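Local coordinates for protein Cfl (Pectobacterium brasiliense, PDB 7A9J) that probably activates carboxylic acids, coronafacic acid among them, with ATP as an adenylate-forming ligase of the AMP-binding family, for coupling through an amide bond, at residues A108-S119 and E132-L143; L302-S313 and F326-Q336. The protein carries 1 engineered substitution. All blocks are in the same frame, centred on the assembly; numbering follows the deposited sequence.

In the fold
From the N terminus, the chain reaches contact 1 first. After helix 108-117 the chain runs through strand 122-125 of a five-stranded parallel sheet and helix 127-132 to helix 134-138, so the contact closes a short excursion of 12 residues and ties two helices together beside that sheet. Contact 2 opens only after contact 1 has closed; the two are in series, neither nested nor crossed. Contact 2 closes the crossover made by helix 316-326, bringing strands 306-311 and 331-335 side by side in another sheet, where they help form the ligand pocket. The contact centres lie about 36 Å apart and the nearest atoms about 15 Å, both contacts within the AMP-binding family region.

Contact 1. Residues A108-S119 and E132-L143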
loop_
_atom_site.group_PDB
_atom_site.type_symbol
_atom_site.label_atom_id
_atom_site.label_comp_id
_atom_site.label_asym_id
_atom_site.label_seq_id
_atom_site.Cartn_x
_atom_site.Cartn_y
_atom_site.Cartn_z
ATOM N N ALA A 108 -19.559 5.471 8.672
ATOM C CA ALA A 108 -19.894 5.380 10.095
ATOM C C ALA A 108 -20.477 4.009 10.463
ATOM O O ALA A 108 -20.151 3.447 11.513
ATOM C CB ALA A 108 -20.877 6.498 10.459
ATOM N N LYS A 109 -21.325 3.446 9.607
ATOM C CA LYS A 109 -21.881 2.127 9.916
ATOM C C LYS A 109 -20.779 1.077 9.870
ATOM O O LYS A 109 -20.738 0.159 10.702
ATOM C CB LYS A 109 -23.055 1.780 8.965
ATOM C CG LYS A 109 -22.756 2.005 7.466
ATOM C CD LYS A 109 -23.998 2.395 6.615
ATOM C CE LYS A 109 -23.688 2.422 5.090
ATOM N NZ LYS A 109 -23.190 3.724 4.540
ATOM N N GLU A 110 -19.824 1.252 8.961
ATOM C CA GLU A 110 -18.747 0.282 8.842
ATOM C C GLU A 110 -17.795 0.370 10.017
ATOM O O GLU A 110 -17.267 -0.649 10.488
ATOM C CB GLU A 110 -17.997 0.518 7.538
ATOM C CG GLU A 110 -18.804 -0.067 6.338
ATOM C CD GLU A 110 -18.353 0.472 4.993
ATOM O OE1 GLU A 110 -17.527 1.402 4.956
ATOM O OE2 GLU A 110 -18.836 -0.029 3.958
ATOM N N VAL A 111 -17.526 1.590 10.468
ATOM C CA VAL A 111 -16.696 1.785 11.654
ATOM C C VAL A 111 -17.345 1.116 12.854
ATOM O O VAL A 111 -16.700 0.356 13.575
ATOM C CB VAL A 111 -16.491 3.285 11.894
ATOM C CG1 VAL A 111 -15.894 3.514 13.324
ATOM C CG2 VAL A 111 -15.575 3.856 10.818
ATOM N N LYS A 112 -18.653 1.349 13.045
ATOM C CA LYS A 112 -19.352 0.693 14.139
ATOM C C LYS A 112 -19.260 -0.827 14.029
ATOM O O LYS A 112 -18.967 -1.518 15.017
ATOM C CB LYS A 112 -20.798 1.153 14.176
ATOM C CG LYS A 112 -21.637 0.439 15.271
ATOM C CD LYS A 112 -22.996 1.078 15.523
ATOM C CE LYS A 112 -23.534 0.657 16.899
ATOM N NZ LYS A 112 -25.015 0.889 16.983
ATOM N N ASN A 113 -19.449 -1.362 12.821
ATOM C CA ASN A 113 -19.347 -2.809 12.644
ATOM C C ASN A 113 -17.989 -3.348 13.085
ATOM O O ASN A 113 -17.922 -4.384 13.765
ATOM C CB ASN A 113 -19.609 -3.200 11.192
ATOM C CG ASN A 113 -19.579 -4.709 11.014
ATOM O OD1 ASN A 113 -20.338 -5.425 11.664
ATOM N ND2 ASN A 113 -18.663 -5.199 10.188
ATOM N N LEU A 114 -16.888 -2.665 12.719
ATOM C CA LEU A 114 -15.568 -3.141 13.137
ATOM C C LEU A 114 -15.337 -2.980 14.634
ATOM O O LEU A 114 -14.672 -3.815 15.251
ATOM C CB LEU A 114 -14.453 -2.422 12.371
ATOM C CG LEU A 114 -14.449 -2.796 10.882
ATOM C CD1 LEU A 114 -13.080 -2.413 10.285
ATOM C CD2 LEU A 114 -14.777 -4.276 10.617
ATOM N N ILE A 115 -15.801 -1.883 15.227
ATOM C CA ILE A 115 -15.639 -1.748 16.674
ATOM C C ILE A 115 -16.317 -2.905 17.378
ATOM O O ILE A 115 -15.754 -3.506 18.307
ATOM C CB ILE A 115 -16.198 -0.399 17.154
ATOM C CG1 ILE A 115 -15.266 0.728 16.690
ATOM C CG2 ILE A 115 -16.334 -0.353 18.700
ATOM C CD1 ILE A 115 -15.862 2.110 17.010
ATOM N N GLN A 116 -17.519 -3.252 16.917
ATOM C CA GLN A 116 -18.283 -4.331 17.524
ATOM C C GLN A 116 -17.660 -5.682 17.208
ATOM O O GLN A 116 -17.441 -6.500 18.109
ATOM C CB GLN A 116 -19.722 -4.273 17.025
ATOM C CG GLN A 116 -20.442 -3.027 17.495
ATOM C CD GLN A 116 -21.913 -3.088 17.171
ATOM O OE1 GLN A 116 -22.306 -3.211 16.005
ATOM N NE2 GLN A 116 -22.738 -3.024 18.199
ATOM N N HIS A 117 -17.350 -5.925 15.931
ATOM C CA HIS A 117 -16.803 -7.218 15.526
ATOM C C HIS A 117 -15.482 -7.505 16.231
ATOM O O HIS A 117 -15.237 -8.640 16.657
ATOM C CB HIS A 117 -16.615 -7.257 14.005
ATOM C CG HIS A 117 -16.215 -8.605 13.467
ATOM N ND1 HIS A 117 -14.900 -8.995 13.346
ATOM C CD2 HIS A 117 -16.953 -9.642 13.005
ATOM C CE1 HIS A 117 -14.838 -10.203 12.815
ATOM N NE2 HIS A 117 -16.073 -10.622 12.602
ATOM N N SER A 118 -14.605 -6.499 16.328
ATOM C CA SER A 118 -13.315 -6.665 16.974
ATOM C C SER A 118 -13.425 -6.844 18.491
ATOM O O SER A 118 -12.416 -7.166 19.124
ATOM C CB SER A 118 -12.405 -5.448 16.700
ATOM O OG SER A 118 -12.867 -4.279 17.384
ATOM N N SER A 119 -14.610 -6.643 19.084
ATOM C CA SER A 119 -14.777 -6.685 20.540
ATOM C C SER A 119 -13.849 -5.680 21.217
ATOM O O SER A 119 -13.240 -5.954 22.249
ATOM C CB SER A 119 -14.549 -8.093 21.098
ATOM O OG SER A 119 -15.581 -8.944 20.656
ATOM N N GLU A 132 -17.635 12.720 13.004
ATOM C CA GLU A 132 -18.345 12.139 11.853
ATOM C C GLU A 132 -19.062 10.838 12.220
ATOM O O GLU A 132 -19.910 10.345 11.453
ATOM C CB GLU A 132 -17.314 11.843 10.748
ATOM C CG GLU A 132 -16.960 13.052 9.889
ATOM C CD GLU A 132 -15.673 12.859 9.054
ATOM O OE1 GLU A 132 -15.044 11.758 9.067
ATOM O OE2 GLU A 132 -15.286 13.835 8.367
ATOM N N THR A 133 -18.703 10.259 13.361
ATOM C CA THR A 133 -19.061 8.899 13.752
ATOM C C THR A 133 -19.601 8.841 15.178
ATOM O O THR A 133 -19.631 7.762 15.780
ATOM C CB THR A 133 -17.826 8.005 13.639
ATOM O OG1 THR A 133 -17.061 8.405 12.500
ATOM C CG2 THR A 133 -18.256 6.555 13.395
ATOM N N LYS A 134 -19.980 9.982 15.741
ATOM C CA LYS A 134 -20.110 10.086 17.193
ATOM C C LYS A 134 -21.205 9.163 17.730
ATOM O O LYS A 134 -21.005 8.432 18.709
ATOM C CB LYS A 134 -20.438 11.538 17.573
ATOM C CG LYS A 134 -20.574 11.707 19.110
ATOM C CD LYS A 134 -20.461 13.143 19.503
ATOM C CE LYS A 134 -20.662 13.310 21.027
ATOM N NZ LYS A 134 -22.020 13.000 21.566
ATOM N N GLN A 135 -22.381 9.214 17.124
ATOM C CA GLN A 135 -23.499 8.435 17.646
ATOM C C GLN A 135 -23.198 6.946 17.559
ATOM O O GLN A 135 -23.464 6.188 18.499
ATOM C CB GLN A 135 -24.767 8.786 16.879
ATOM C CG GLN A 135 -25.312 10.146 17.282
ATOM C CD GLN A 135 -26.509 10.550 16.462
ATOM O OE1 GLN A 135 -26.855 9.878 15.479
ATOM N NE2 GLN A 135 -27.169 11.648 16.863
ATOM N N GLU A 136 -22.577 6.527 16.460
ATOM C CA GLU A 136 -22.215 5.122 16.286
ATOM C C GLU A 136 -21.184 4.689 17.322
ATOM O O GLU A 136 -21.346 3.668 17.995
ATOM C CB GLU A 136 -21.698 4.891 14.854
ATOM C CG GLU A 136 -22.759 5.096 13.752
ATOM C CD GLU A 136 -23.070 6.577 13.424
ATOM O OE1 GLU A 136 -22.379 7.493 13.954
ATOM O OE2 GLU A 136 -24.000 6.827 12.632
ATOM N N ILE A 137 -20.122 5.466 17.489
ATOM C CA ILE A 137 -19.086 5.066 18.438
ATOM C C ILE A 137 -19.677 4.997 19.847
ATOM O O ILE A 137 -19.534 3.994 20.563
ATOM C CB ILE A 137 -17.898 6.030 18.349
ATOM C CG1 ILE A 137 -17.104 5.817 17.056
ATOM C CG2 ILE A 137 -16.904 5.780 19.562
ATOM C CD1 ILE A 137 -16.370 7.087 16.659
ATOM N N GLU A 138 -20.441 6.009 20.219
ATOM C CA GLU A 138 -20.939 6.074 21.586
ATOM C C GLU A 138 -22.039 5.074 21.864
ATOM O O GLU A 138 -22.390 4.884 23.034
ATOM C CB GLU A 138 -21.406 7.495 21.914
ATOM C CG GLU A 138 -20.197 8.435 21.943
ATOM C CD GLU A 138 -20.511 9.876 22.397
ATOM O OE1 GLU A 138 -21.639 10.386 22.137
ATOM O OE2 GLU A 138 -19.606 10.512 23.018
ATOM N N SER A 139 -22.590 4.436 20.837
ATOM C CA SER A 139 -23.590 3.406 21.058
ATOM C C SER A 139 -22.980 2.001 21.118
ATOM O O SER A 139 -23.730 1.021 21.234
ATOM C CB SER A 139 -24.660 3.480 19.960
ATOM O OG SER A 139 -24.099 3.087 18.714
ATOM N N CYS A 140 -21.651 1.884 21.074
ATOM C CA CYS A 140 -20.943 0.606 21.205
ATOM C C CYS A 140 -20.745 0.309 22.686
ATOM O O CYS A 140 -19.807 0.802 23.309
ATOM C CB CYS A 140 -19.610 0.647 20.472
ATOM S SG CYS A 140 -19.765 0.699 18.650
ATOM N N THR A 141 -21.609 -0.523 23.254
ATOM C CA THR A 141 -21.665 -0.550 24.710
ATOM C C THR A 141 -20.487 -1.264 25.334
ATOM O O THR A 141 -20.295 -1.155 26.554
ATOM C CB THR A 141 -22.962 -1.204 25.184
ATOM O OG1 THR A 141 -23.009 -2.550 24.701
ATOM C CG2 THR A 141 -24.144 -0.405 24.672
ATOM N N MET A 142 -19.707 -1.989 24.537
ATOM C CA MET A 142 -18.484 -2.594 25.016
ATOM C C MET A 142 -17.360 -1.575 25.206
ATOM O O MET A 142 -16.379 -1.888 25.896
ATOM C CB MET A 142 -18.067 -3.691 24.041
ATOM C CG MET A 142 -16.997 -4.597 24.538
ATOM S SD MET A 142 -17.016 -6.192 23.689
ATOM C CE MET A 142 -15.563 -6.927 24.444
ATOM N N LEU A 143 -17.481 -0.360 24.659
ATOM C CA LEU A 143 -16.430 0.664 24.822
ATOM C C LEU A 143 -16.461 1.232 26.235
ATOM O O LEU A 143 -17.360 1.997 26.586
ATOM C CB LEU A 143 -16.597 1.786 23.806
ATOM C CG LEU A 143 -16.307 1.338 22.361
ATOM C CD1 LEU A 143 -16.487 2.534 21.432
ATOM C CD2 LEU A 143 -14.904 0.717 22.148
#
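Ile115 and Ile137 cross at about a right angle where helix 108-117 packs beside the short helix 134-138, two nearly parallel helices (13°) next to the parallel sheet that holds strands 74-78 and 122-125. Ile115 CD1 meets Ile137 CG1 at 3.9 Å, while Ile115 CG2 lies anti to the backbone N (chi1 -72° for CG1) and is thereby directed to Cys140 SG, 3.6 Å away, and to the end of Leu143. Tyr123 of strand 122-125 touches Ile115, Ile137 and Leu143 and continues this core into the sheet. Two turns earlier, Ala108 CB lies against the Glu136 carboxylate, 3.7 Å from CD, which the bend at chi2 (77°) folds back toward it, and the methyl CG2 of Thr133 reaches across to Val111 CG1; the hydroxyl of Thr133 turns back to Arg129 O. Toward the outer side Lys112 runs extended along the last turn of helix 134-138, its CB against Glu136 CB. From within the turn Cys140-Leu143, Met142 stretches out to lay its CE against Ser119 CB (3.7 Å), at the Schellman end of the first helix. Lys112 NZ gives a weak hydrogen bond of 2.9 Å to Ser139 OG, which in turn donates to Glu136 O.

Contact 2. Residues L302-S313 and F326-Q336; sequences LSETVCVAGGDS and FGSHLQSSYGQ. With R4Z (6-ethyl-1-oxidanylidene-indene-4-carboxylic acid), chain B.
Val308 and Gln331 begin the ladder of parallel strands 306-311 and 331-335, a beta-alpha-beta crossover through helix 316-326. The packing is tight here: five backbone hydrogen bonds run from Gln331 N to Cys307 O through to Gly335 N to Gly311 O. Val308 CG1 lies 3.8 Å from Ser333 CB, and Val306 CG1 rests 3.6 Å from the amide carbon CD of Gln331, whose OE1 is held by Tyr345. Ahead of the strands, Leu302 CD1 stands over the centre of the Phe326 ring, 3.9 Å from its centroid, a CH-pi contact. Between these two parts the strands separate and water enters: one molecule takes Cys307 N and gives weakly to His329 O, another joins His329 N to Thr305 O. At the pocket end Ser333 OG, swung away from its own backbone N (chi1 -177°), donates to ketone O01 of the bound indanone-type acid (2.7 Å), while Gly310 C and Gly335 C each come within 3.5 Å of its ring carbons, C04 and C15 respectively. On this side the ketone is thus met by a directed hydrogen bond and the ring by glycine backbone, consistent with selection for a carbonyl at that position.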
loop_
_atom_site.group_PDB
_atom_site.type_symbol
_atom_site.label_atom_id
_atom_site.label_comp_id
_atom_site.label_asym_id
_atom_site.label_seq_id
_atom_site.Cartn_x
_atom_site.Cartn_y
_atom_site.Cartn_z
ATOM N N LEU A 302 12.805 15.294 -8.245
ATOM C CA LEU A 302 12.756 14.003 -7.573
ATOM C C LEU A 302 13.897 13.091 -7.997
ATOM O O LEU A 302 13.853 11.892 -7.691
ATOM C CB LEU A 302 11.424 13.289 -7.834
ATOM C CG LEU A 302 10.174 14.007 -7.306
ATOM C CD1 LEU A 302 9.000 13.071 -7.534
ATOM C CD2 LEU A 302 10.406 14.296 -5.809
ATOM N N SER A 303 14.932 13.635 -8.663
ATOM C CA SER A 303 15.986 12.782 -9.224
ATOM C C SER A 303 16.780 12.049 -8.140
ATOM O O SER A 303 17.224 10.917 -8.369
ATOM C CB SER A 303 16.934 13.611 -10.119
ATOM O OG SER A 303 17.516 14.670 -9.384
ATOM N N GLU A 304 16.981 12.665 -6.974
ATOM C CA GLU A 304 17.673 12.032 -5.851
ATOM C C GLU A 304 16.726 11.307 -4.890
ATOM O O GLU A 304 17.191 10.727 -3.901
ATOM C CB GLU A 304 18.466 13.061 -5.054
ATOM C CG GLU A 304 19.672 13.665 -5.774
ATOM C CD GLU A 304 20.786 12.652 -5.962
ATOM O OE1 GLU A 304 21.466 12.711 -7.006
ATOM O OE2 GLU A 304 20.980 11.791 -5.065
ATOM N N THR A 305 15.423 11.361 -5.132
ATOM C CA THR A 305 14.438 10.808 -4.210
ATOM C C THR A 305 14.086 9.384 -4.605
ATOM O O THR A 305 13.901 9.082 -5.791
ATOM C CB THR A 305 13.170 11.662 -4.208
ATOM O OG1 THR A 305 13.528 13.040 -3.973
ATOM C CG2 THR A 305 12.162 11.169 -3.103
ATOM N N VAL A 306 14.000 8.509 -3.618
ATOM C CA VAL A 306 13.688 7.101 -3.877
ATOM C C VAL A 306 12.193 6.956 -3.691
ATOM O O VAL A 306 11.677 7.220 -2.608
ATOM C CB VAL A 306 14.450 6.161 -2.924
ATOM C CG1 VAL A 306 13.984 4.691 -3.108
ATOM C CG2 VAL A 306 15.939 6.246 -3.195
ATOM N N CYS A 307 11.487 6.563 -4.746
ATOM C CA CYS A 307 10.029 6.431 -4.695
ATOM C C CYS A 307 9.616 4.972 -4.859
ATOM O O CYS A 307 10.142 4.273 -5.731
ATOM C CB CYS A 307 9.376 7.265 -5.814
ATOM S SG CYS A 307 9.760 9.048 -5.521
ATOM N N VAL A 308 8.664 4.526 -4.044
ATOM C CA VAL A 308 8.254 3.125 -3.983
ATOM C C VAL A 308 6.747 3.070 -4.201
ATOM O O VAL A 308 5.974 3.487 -3.327
ATOM C CB VAL A 308 8.637 2.450 -2.654
ATOM C CG1 VAL A 308 8.123 0.997 -2.656
ATOM C CG2 VAL A 308 10.178 2.505 -2.398
ATOM N N ALA A 309 6.324 2.462 -5.321
ATOM C CA ALA A 309 4.905 2.314 -5.633
ATOM C C ALA A 309 4.442 0.982 -5.050
ATOM O O ALA A 309 5.021 -0.062 -5.350
ATOM C CB ALA A 309 4.674 2.309 -7.172
ATOM N N GLY A 310 3.355 0.997 -4.310
ATOM C CA GLY A 310 2.977 -0.185 -3.544
ATOM C C GLY A 310 1.639 -0.733 -3.974
ATOM O O GLY A 310 0.701 0.030 -4.126
ATOM N N GLY A 311 1.563 -2.072 -4.096
ATOM C CA GLY A 311 0.319 -2.791 -4.310
ATOM C C GLY A 311 0.360 -4.317 -4.422
ATOM O O GLY A 311 1.003 -5.048 -3.637
ATOM N N ASP A 312 -0.434 -4.794 -5.396
ATOM C CA ASP A 312 -0.624 -6.205 -5.730
ATOM C C ASP A 312 -0.621 -6.386 -7.241
ATOM O O ASP A 312 -1.185 -7.361 -7.776
ATOM C CB ASP A 312 -1.914 -6.749 -5.115
ATOM C CG ASP A 312 -1.668 -7.408 -3.784
ATOM O OD1 ASP A 312 -0.712 -8.219 -3.732
ATOM O OD2 ASP A 312 -2.403 -7.100 -2.806
ATOM N N SER A 313 0.002 -5.435 -7.937
ATOM C CA SER A 313 0.165 -5.487 -9.362
ATOM C C SER A 313 1.612 -5.203 -9.748
ATOM O O SER A 313 2.570 -5.500 -9.010
ATOM C CB SER A 313 -0.746 -4.470 -10.023
ATOM O OG SER A 313 -0.817 -4.677 -11.418
ATOM N N PHE A 326 10.749 12.738 -14.153
ATOM C CA PHE A 326 11.626 13.216 -13.103
ATOM C C PHE A 326 13.056 12.715 -13.172
ATOM O O PHE A 326 13.879 13.163 -12.366
ATOM C CB PHE A 326 11.055 12.813 -11.736
ATOM C CG PHE A 326 9.723 13.414 -11.476
ATOM C CD1 PHE A 326 9.621 14.753 -11.142
ATOM C CD2 PHE A 326 8.567 12.646 -11.572
ATOM C CE1 PHE A 326 8.379 15.324 -10.902
ATOM C CE2 PHE A 326 7.327 13.207 -11.346
ATOM C CZ PHE A 326 7.235 14.544 -11.020
ATOM N N GLY A 327 13.374 11.779 -14.061
ATOM C CA GLY A 327 14.683 11.156 -13.979
ATOM C C GLY A 327 14.911 10.355 -12.714
ATOM O O GLY A 327 16.063 10.147 -12.318
ATOM N N SER A 328 13.843 9.936 -12.039
ATOM C CA SER A 328 13.935 9.154 -10.815
ATOM C C SER A 328 13.593 7.718 -11.186
ATOM O O SER A 328 12.843 7.475 -12.141
ATOM C CB SER A 328 12.976 9.705 -9.743
ATOM O OG SER A 328 13.003 9.014 -8.477
ATOM N N HIS A 329 14.128 6.766 -10.419
ATOM C CA HIS A 329 14.105 5.348 -10.795
ATOM C C HIS A 329 13.116 4.667 -9.868
ATOM O O HIS A 329 13.450 4.354 -8.716
ATOM C CB HIS A 329 15.489 4.748 -10.678
ATOM C CG HIS A 329 16.530 5.518 -11.438
ATOM N ND1 HIS A 329 16.946 5.151 -12.697
ATOM C CD2 HIS A 329 17.209 6.661 -11.131
ATOM C CE1 HIS A 329 17.853 6.011 -13.130
ATOM N NE2 HIS A 329 18.040 6.931 -12.194
ATOM N N LEU A 330 11.873 4.530 -10.329
ATOM C CA LEU A 330 10.803 4.033 -9.470
ATOM C C LEU A 330 11.082 2.617 -8.991
ATOM O O LEU A 330 11.654 1.786 -9.713
ATOM C CB LEU A 330 9.460 4.063 -10.227
ATOM C CG LEU A 330 8.200 3.823 -9.371
ATOM C CD1 LEU A 330 7.932 4.995 -8.379
ATOM C CD2 LEU A 330 7.009 3.707 -10.374
ATOM N N GLN A 331 10.640 2.337 -7.769
ATOM C CA GLN A 331 10.729 1.024 -7.168
ATOM C C GLN A 331 9.306 0.556 -6.935
ATOM O O GLN A 331 8.383 1.364 -6.913
ATOM C CB GLN A 331 11.521 1.078 -5.841
ATOM C CG GLN A 331 12.898 1.696 -6.095
ATOM C CD GLN A 331 13.832 1.578 -4.875
ATOM O OE1 GLN A 331 13.413 1.120 -3.828
ATOM N NE2 GLN A 331 15.088 1.896 -5.069
ATOM N N SER A 332 9.151 -0.718 -6.639
ATOM C CA SER A 332 7.818 -1.147 -6.251
ATOM C C SER A 332 7.900 -2.168 -5.137
ATOM O O SER A 332 8.895 -2.852 -4.946
ATOM C CB SER A 332 7.002 -1.745 -7.464
ATOM O OG SER A 332 7.703 -2.845 -8.039
ATOM N N SER A 333 6.777 -2.271 -4.424
ATOM C CA SER A 333 6.645 -3.219 -3.343
ATOM C C SER A 333 5.335 -3.954 -3.554
ATOM O O SER A 333 4.354 -3.374 -4.011
ATOM C CB SER A 333 6.692 -2.439 -1.966
ATOM O OG SER A 333 6.643 -3.372 -0.894
ATOM N N TYR A 334 5.351 -5.240 -3.315
ATOM C CA TYR A 334 4.197 -6.072 -3.583
ATOM C C TYR A 334 3.928 -6.842 -2.309
ATOM O O TYR A 334 4.806 -7.545 -1.825
ATOM C CB TYR A 334 4.512 -7.009 -4.740
ATOM C CG TYR A 334 3.501 -8.086 -5.106
ATOM C CD1 TYR A 334 3.388 -9.262 -4.360
ATOM C CD2 TYR A 334 2.731 -7.966 -6.259
ATOM C CE1 TYR A 334 2.510 -10.301 -4.779
ATOM C CE2 TYR A 334 1.828 -8.969 -6.635
ATOM C CZ TYR A 334 1.746 -10.141 -5.906
ATOM O OH TYR A 334 0.862 -11.168 -6.322
ATOM N N GLY A 335 2.729 -6.726 -1.777
ATOM C CA GLY A 335 2.476 -7.415 -0.522
ATOM C C GLY A 335 1.031 -7.230 -0.135
ATOM O O GLY A 335 0.267 -6.506 -0.793
ATOM N N GLN A 336 0.659 -7.918 0.943
ATOM C CA GLN A 336 -0.715 -7.785 1.412
ATOM C C GLN A 336 -0.770 -8.205 2.878
ATOM O O GLN A 336 0.113 -8.903 3.391
ATOM C CB GLN A 336 -1.687 -8.629 0.580
ATOM C CG GLN A 336 -1.399 -10.102 0.635
ATOM C CD GLN A 336 -2.268 -10.882 -0.379
ATOM O OE1 GLN A 336 -1.847 -11.123 -1.509
ATOM N NE2 GLN A 336 -3.491 -11.225 0.009
HETATM C C13 R4Z B . 0.766 -5.563 4.073
HETATM C C15 R4Z B . 2.021 -4.680 2.053
HETATM C C02 R4Z B . 3.179 -3.610 -0.014
HETATM C C03 R4Z B . 2.906 -2.716 -1.048
HETATM C C04 R4Z B . 1.423 -2.377 -0.896
HETATM C C05 R4Z B . 2.122 -3.895 0.915
HETATM C C06 R4Z B . 1.002 -3.153 0.464
HETATM C C07 R4Z B . -0.174 -3.220 1.201
HETATM C C08 R4Z B . -1.403 -2.423 0.732
HETATM C C11 R4Z B . -0.249 -3.982 2.366
HETATM C C12 R4Z B . 0.851 -4.726 2.814
HETATM C C14 R4Z B . 0.888 -4.668 5.339
HETATM O O01 R4Z B . 4.263 -4.123 0.090
HETATM O O09 R4Z B . -2.343 -2.271 1.557
HETATM O O10 R4Z B . -1.502 -1.941 -0.442
HETATM O O HOH W 1 12.949 15.283 -11.083
HETATM O O HOH W 2 15.575 7.276 -7.838
HETATM O O HOH W 3 12.364 6.623 -7.340
HETATM O O HOH W 4 -2.301 -5.398 -0.755
HETATM O O HOH W 5 4.279 -4.397 -7.277
#